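Local coordinates for protein glutathione S-transferase (Pseudomonas protegens, PDB 4IKH) that binds glutathione and, as a member of the glutathione S-transferase superfamily, probably catalyses its conjugation to electrophilic substrates, at residues Q119-Q124 and D185-P190; R161-L166 and E203-D208. All blocks are in the same frame, centred on the assembly; numbering follows the deposited sequence.

Contact 1: residues Q119-Q124 and D185-P190; sequences QWLMFQ and DIATFP
Gln124 lays its side chain over the backbone carbonyl of Ala187, with CG 3.3 Å from Ala187 O and the amide carbon CD nearly as close. Its CG stands anti to the backbone N (chi1 -174°), which sends the chain across toward the second helix; a bend at chi2 (-79°) then carries OE1 back over the methyl of Ala187, 3.7 Å from its CB. That same methyl receives CD1 of Leu121 at 3.6 Å, so a leucine methyl and an amide oxygen meet on one small side chain. OE1 of Gln124 finds its hydrogen bond outside the two segments, accepting from Lys35 NZ, a residue of the glutathione pocket. Were Gln124 an alanine, Lys35 would probably lose this acceptor and a gap would open over the Ala187 carbonyl. On the flank of the contact a water bridges the helices, donating to Trp120 O and to Thr188 OG1, each at 2.8 Å. The Thr188 hydroxyl is also bonded to Ala184 O, one turn back in its own helix. The two short segments run in nearly the same direction, at 26°, with axes 9.0 Å apart, and Leu96 of helix 92-103 packs on both Leu121 and Ala187. Helices 111-140 and 183-196 belong to the helical C-terminal domain of the glutathione transferase fold, and Gln124 places their contact beside the glutathione site.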
# COMPACT_ATOMS: atom_id res chain seq x y z
N GLN A 119 0.26 9.64 -2.49
CA GLN A 119 -0.20 9.64 -1.09
C GLN A 119 -1.61 9.06 -0.95
O GLN A 119 -1.88 8.26 -0.03
CB GLN A 119 -0.17 11.08 -0.55
CG GLN A 119 -1.09 11.35 0.63
CD GLN A 119 -1.17 12.84 0.97
OE1 GLN A 119 -0.38 13.34 1.77
NE2 GLN A 119 -2.14 13.54 0.38
N TRP A 120 -2.52 9.46 -1.84
CA TRP A 120 -3.88 8.93 -1.80
C TRP A 120 -3.91 7.50 -2.32
O TRP A 120 -4.73 6.69 -1.87
CB TRP A 120 -4.86 9.86 -2.55
CG TRP A 120 -5.17 11.07 -1.73
CD1 TRP A 120 -4.70 12.34 -1.91
CD2 TRP A 120 -5.93 11.10 -0.51
NE1 TRP A 120 -5.16 13.16 -0.91
CE2 TRP A 120 -5.91 12.42 -0.03
CE3 TRP A 120 -6.63 10.13 0.21
CZ2 TRP A 120 -6.56 12.80 1.14
CZ3 TRP A 120 -7.29 10.51 1.37
CH2 TRP A 120 -7.25 11.83 1.82
N LEU A 121 -3.02 7.18 -3.26
CA LEU A 121 -2.90 5.79 -3.72
C LEU A 121 -2.43 4.89 -2.58
O LEU A 121 -2.94 3.77 -2.41
CB LEU A 121 -1.95 5.69 -4.91
CG LEU A 121 -1.51 4.27 -5.32
CD1 LEU A 121 -2.64 3.45 -5.90
CD2 LEU A 121 -0.33 4.32 -6.30
N MSE A 122 -1.49 5.37 -1.77
CA MSE A 122 -1.03 4.60 -0.61
C MSE A 122 -2.14 4.45 0.43
O MSE A 122 -2.30 3.39 1.03
CB MSE A 122 0.19 5.25 0.03
CG MSE A 122 1.40 5.21 -0.84
SE MSE A 122 1.90 3.36 -1.26
CE MSE A 122 3.57 3.83 -2.12
N PHE A 123 -2.92 5.51 0.63
CA PHE A 123 -4.10 5.46 1.49
C PHE A 123 -5.03 4.31 1.09
O PHE A 123 -5.57 3.62 1.96
CB PHE A 123 -4.84 6.80 1.43
CG PHE A 123 -6.17 6.82 2.13
CD1 PHE A 123 -6.25 6.96 3.51
CD2 PHE A 123 -7.35 6.73 1.40
CE1 PHE A 123 -7.49 7.01 4.16
CE2 PHE A 123 -8.60 6.77 2.03
CZ PHE A 123 -8.66 6.90 3.41
N GLN A 124 -5.21 4.12 -0.21
CA GLN A 124 -6.02 3.00 -0.70
C GLN A 124 -5.29 1.66 -0.48
O GLN A 124 -5.86 0.71 0.04
CB GLN A 124 -6.29 3.18 -2.19
CG GLN A 124 -7.26 2.15 -2.76
CD GLN A 124 -6.62 0.79 -3.03
OE1 GLN A 124 -5.56 0.70 -3.66
NE2 GLN A 124 -7.27 -0.27 -2.56
N ASP A 185 -8.16 7.68 -8.15
CA ASP A 185 -9.57 7.33 -8.31
C ASP A 185 -9.70 5.90 -8.80
O ASP A 185 -10.53 5.13 -8.31
CB ASP A 185 -10.25 8.29 -9.29
CG ASP A 185 -10.07 9.72 -8.88
OD1 ASP A 185 -10.65 10.10 -7.84
OD2 ASP A 185 -9.32 10.46 -9.56
N ILE A 186 -8.85 5.54 -9.76
CA ILE A 186 -8.88 4.22 -10.36
C ILE A 186 -8.59 3.13 -9.33
O ILE A 186 -9.14 2.03 -9.40
CB ILE A 186 -7.88 4.14 -11.53
CG1 ILE A 186 -8.30 5.11 -12.63
CG2 ILE A 186 -7.76 2.73 -12.08
CD1 ILE A 186 -7.38 5.13 -13.83
N ALA A 187 -7.75 3.44 -8.35
CA ALA A 187 -7.43 2.49 -7.28
C ALA A 187 -8.51 2.42 -6.21
O ALA A 187 -8.76 1.37 -5.61
CB ALA A 187 -6.08 2.83 -6.66
N THR A 188 -9.17 3.55 -5.96
CA THR A 188 -10.08 3.65 -4.82
C THR A 188 -11.51 3.17 -5.11
O THR A 188 -12.04 2.34 -4.38
CB THR A 188 -10.07 5.09 -4.24
OG1 THR A 188 -8.73 5.46 -3.91
CG2 THR A 188 -10.94 5.18 -3.00
N PHE A 189 -12.14 3.70 -6.15
CA PHE A 189 -13.56 3.41 -6.38
C PHE A 189 -13.99 1.96 -6.72
O PHE A 189 -15.10 1.57 -6.38
CB PHE A 189 -14.20 4.49 -7.28
CG PHE A 189 -14.13 5.84 -6.65
CD1 PHE A 189 -15.03 6.19 -5.66
CD2 PHE A 189 -13.12 6.73 -6.98
CE1 PHE A 189 -14.94 7.41 -5.03
CE2 PHE A 189 -13.02 7.95 -6.36
CZ PHE A 189 -13.94 8.29 -5.38
N PRO A 190 -13.11 1.16 -7.36
CA PRO A 190 -13.51 -0.25 -7.52
C PRO A 190 -13.72 -0.95 -6.18
O PRO A 190 -14.53 -1.88 -6.10
CB PRO A 190 -12.30 -0.87 -8.22
CG PRO A 190 -11.75 0.25 -9.02
CD PRO A 190 -11.89 1.46 -8.13
O HOH W 1 -7.45 7.19 -2.11

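Contact 2: residues R161-L166 and E203-D208; sequences RLLGVL and ELVGID
Leu163 reaches from its helix toward the loop 203-208, and its two methyls divide the work. CB points at the loop, and CG stands anti to the carbonyl carbon (chi1 -76°); from there CD1 continues toward the loop while CD2 turns off to the side, where the end of Ile207 comes to meet it. CD1 lies 3.8 Å from Val205 CG2 and 4.1 Å from Val205 CB, touching one branch and the carbon that bears it. CD2 comes more loosely to Ile207, 4.3 Å from its CD1. The side chains of Leu163 and Val205 cross at about a right angle, which makes their meeting a local touch of methyls and not a lengthwise overlap. Val205 turns CG2 to the leucine from between its backbone N and carbonyl carbon, while Ile207 extends CG1 anti to its own N (chi1 -172°), and a bend at chi2 (78°) then turns CD1 toward the helix. A type I turn from Glu203 to Gly206, closed by Gly206 N to Glu203 O at 2.8 Å, leads into the 3-10 segment that begins at Ile207. Around this apolar patch, Val205 also packs on Leu195 and Ile207 on Ile196, both of helix 183-196, whereas Leu163 touches Val213 of helix 211-220; the loop is thus folded against helix 150-170 on its way from helix 183-196 to helix 211-220.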
# COMPACT_ATOMS: atom_id res chain seq x y z
N ARG A 161 -14.57 4.70 9.28
CA ARG A 161 -13.56 5.74 9.52
C ARG A 161 -12.85 6.14 8.23
O ARG A 161 -12.66 7.32 7.95
CB ARG A 161 -12.54 5.28 10.57
CG ARG A 161 -11.59 6.39 11.07
CD ARG A 161 -10.35 5.78 11.74
NE ARG A 161 -9.56 5.01 10.78
CZ ARG A 161 -8.71 5.55 9.92
NH1 ARG A 161 -8.53 6.86 9.90
NH2 ARG A 161 -8.03 4.78 9.07
N LEU A 162 -12.45 5.14 7.43
CA LEU A 162 -11.80 5.41 6.14
C LEU A 162 -12.74 6.16 5.18
O LEU A 162 -12.31 7.10 4.51
CB LEU A 162 -11.32 4.12 5.50
CG LEU A 162 -10.15 3.38 6.18
CD1 LEU A 162 -10.22 1.90 5.89
CD2 LEU A 162 -8.85 3.96 5.67
N LEU A 163 -14.00 5.73 5.10
CA LEU A 163 -14.98 6.36 4.22
C LEU A 163 -15.20 7.82 4.59
O LEU A 163 -15.32 8.68 3.72
CB LEU A 163 -16.31 5.60 4.27
CG LEU A 163 -16.35 4.28 3.49
CD1 LEU A 163 -17.54 3.42 3.89
CD2 LEU A 163 -16.34 4.53 1.99
N GLY A 164 -15.22 8.10 5.90
CA GLY A 164 -15.39 9.46 6.39
C GLY A 164 -14.18 10.32 6.09
O GLY A 164 -14.32 11.52 5.85
N VAL A 165 -12.99 9.73 6.11
CA VAL A 165 -11.79 10.47 5.76
C VAL A 165 -11.90 10.88 4.30
O VAL A 165 -11.67 12.04 3.93
CB VAL A 165 -10.51 9.63 5.98
CG1 VAL A 165 -9.33 10.27 5.26
CG2 VAL A 165 -10.22 9.48 7.46
N LEU A 166 -12.28 9.91 3.48
CA LEU A 166 -12.42 10.15 2.05
C LEU A 166 -13.60 11.10 1.76
O LEU A 166 -13.52 11.96 0.87
CB LEU A 166 -12.65 8.82 1.34
CG LEU A 166 -12.61 8.92 -0.18
CD1 LEU A 166 -11.19 9.23 -0.64
CD2 LEU A 166 -13.10 7.62 -0.80
N GLU A 203 -25.35 -1.11 3.69
CA GLU A 203 -26.14 -0.69 4.85
C GLU A 203 -25.28 -0.77 6.10
O GLU A 203 -25.28 0.15 6.93
CB GLU A 203 -27.37 -1.58 5.00
CG GLU A 203 -28.00 -2.04 3.69
CD GLU A 203 -28.93 -1.02 3.11
OE1 GLU A 203 -28.98 0.11 3.64
OE2 GLU A 203 -29.64 -1.35 2.13
N LEU A 204 -24.52 -1.86 6.21
CA LEU A 204 -23.61 -2.12 7.33
C LEU A 204 -22.70 -0.94 7.67
O LEU A 204 -22.59 -0.55 8.84
CB LEU A 204 -22.74 -3.35 7.00
CG LEU A 204 -22.15 -4.20 8.13
CD1 LEU A 204 -23.24 -4.65 9.09
CD2 LEU A 204 -21.44 -5.42 7.55
N VAL A 205 -22.04 -0.37 6.67
CA VAL A 205 -21.18 0.80 6.90
C VAL A 205 -21.95 2.12 6.76
O VAL A 205 -21.37 3.19 6.94
CB VAL A 205 -20.00 0.86 5.91
CG1 VAL A 205 -19.15 -0.45 5.96
CG2 VAL A 205 -20.52 1.15 4.50
N GLY A 206 -23.24 2.04 6.45
CA GLY A 206 -24.04 3.25 6.26
C GLY A 206 -23.50 4.12 5.13
O GLY A 206 -23.13 5.27 5.35
N ILE A 207 -23.46 3.56 3.93
CA ILE A 207 -22.87 4.25 2.79
C ILE A 207 -23.60 5.55 2.39
O ILE A 207 -22.97 6.49 1.89
CB ILE A 207 -22.75 3.30 1.57
CG1 ILE A 207 -21.94 3.96 0.45
CG2 ILE A 207 -24.14 2.86 1.08
CD1 ILE A 207 -20.41 3.93 0.68
N ASP A 208 -24.92 5.62 2.61
CA ASP A 208 -25.65 6.85 2.29
C ASP A 208 -25.16 8.05 3.11
O ASP A 208 -25.39 9.20 2.73
CB ASP A 208 -27.19 6.66 2.42
CG ASP A 208 -27.76 5.67 1.39
OD1 ASP A 208 -27.10 5.42 0.36
OD2 ASP A 208 -28.88 5.14 1.61

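Contacts 1 and 2 lie with their centres 15 Å apart in the helical domain, and they meet directly through helix 150-170. Phe123 CE1 of contact 1 is 3.7 Å from Leu162 CD2 of contact 2, and Thr188 CG2 lies 3.9 Å from Leu166 CD2, so 161-166 packs against both helices of contact 1 while Leu163 addresses the loop. They differ in place: the centre of contact 1 is about 8 Å from the chain centre, that of contact 2 about 19 Å. The Gln124 side chain is about 5 Å from a bound glutathione, and Arg161 packs on Lys72 of the second subunit, a glutathione-pocket residue. Asn70 of that subunit packs on Phe123, Leu162 and Val165.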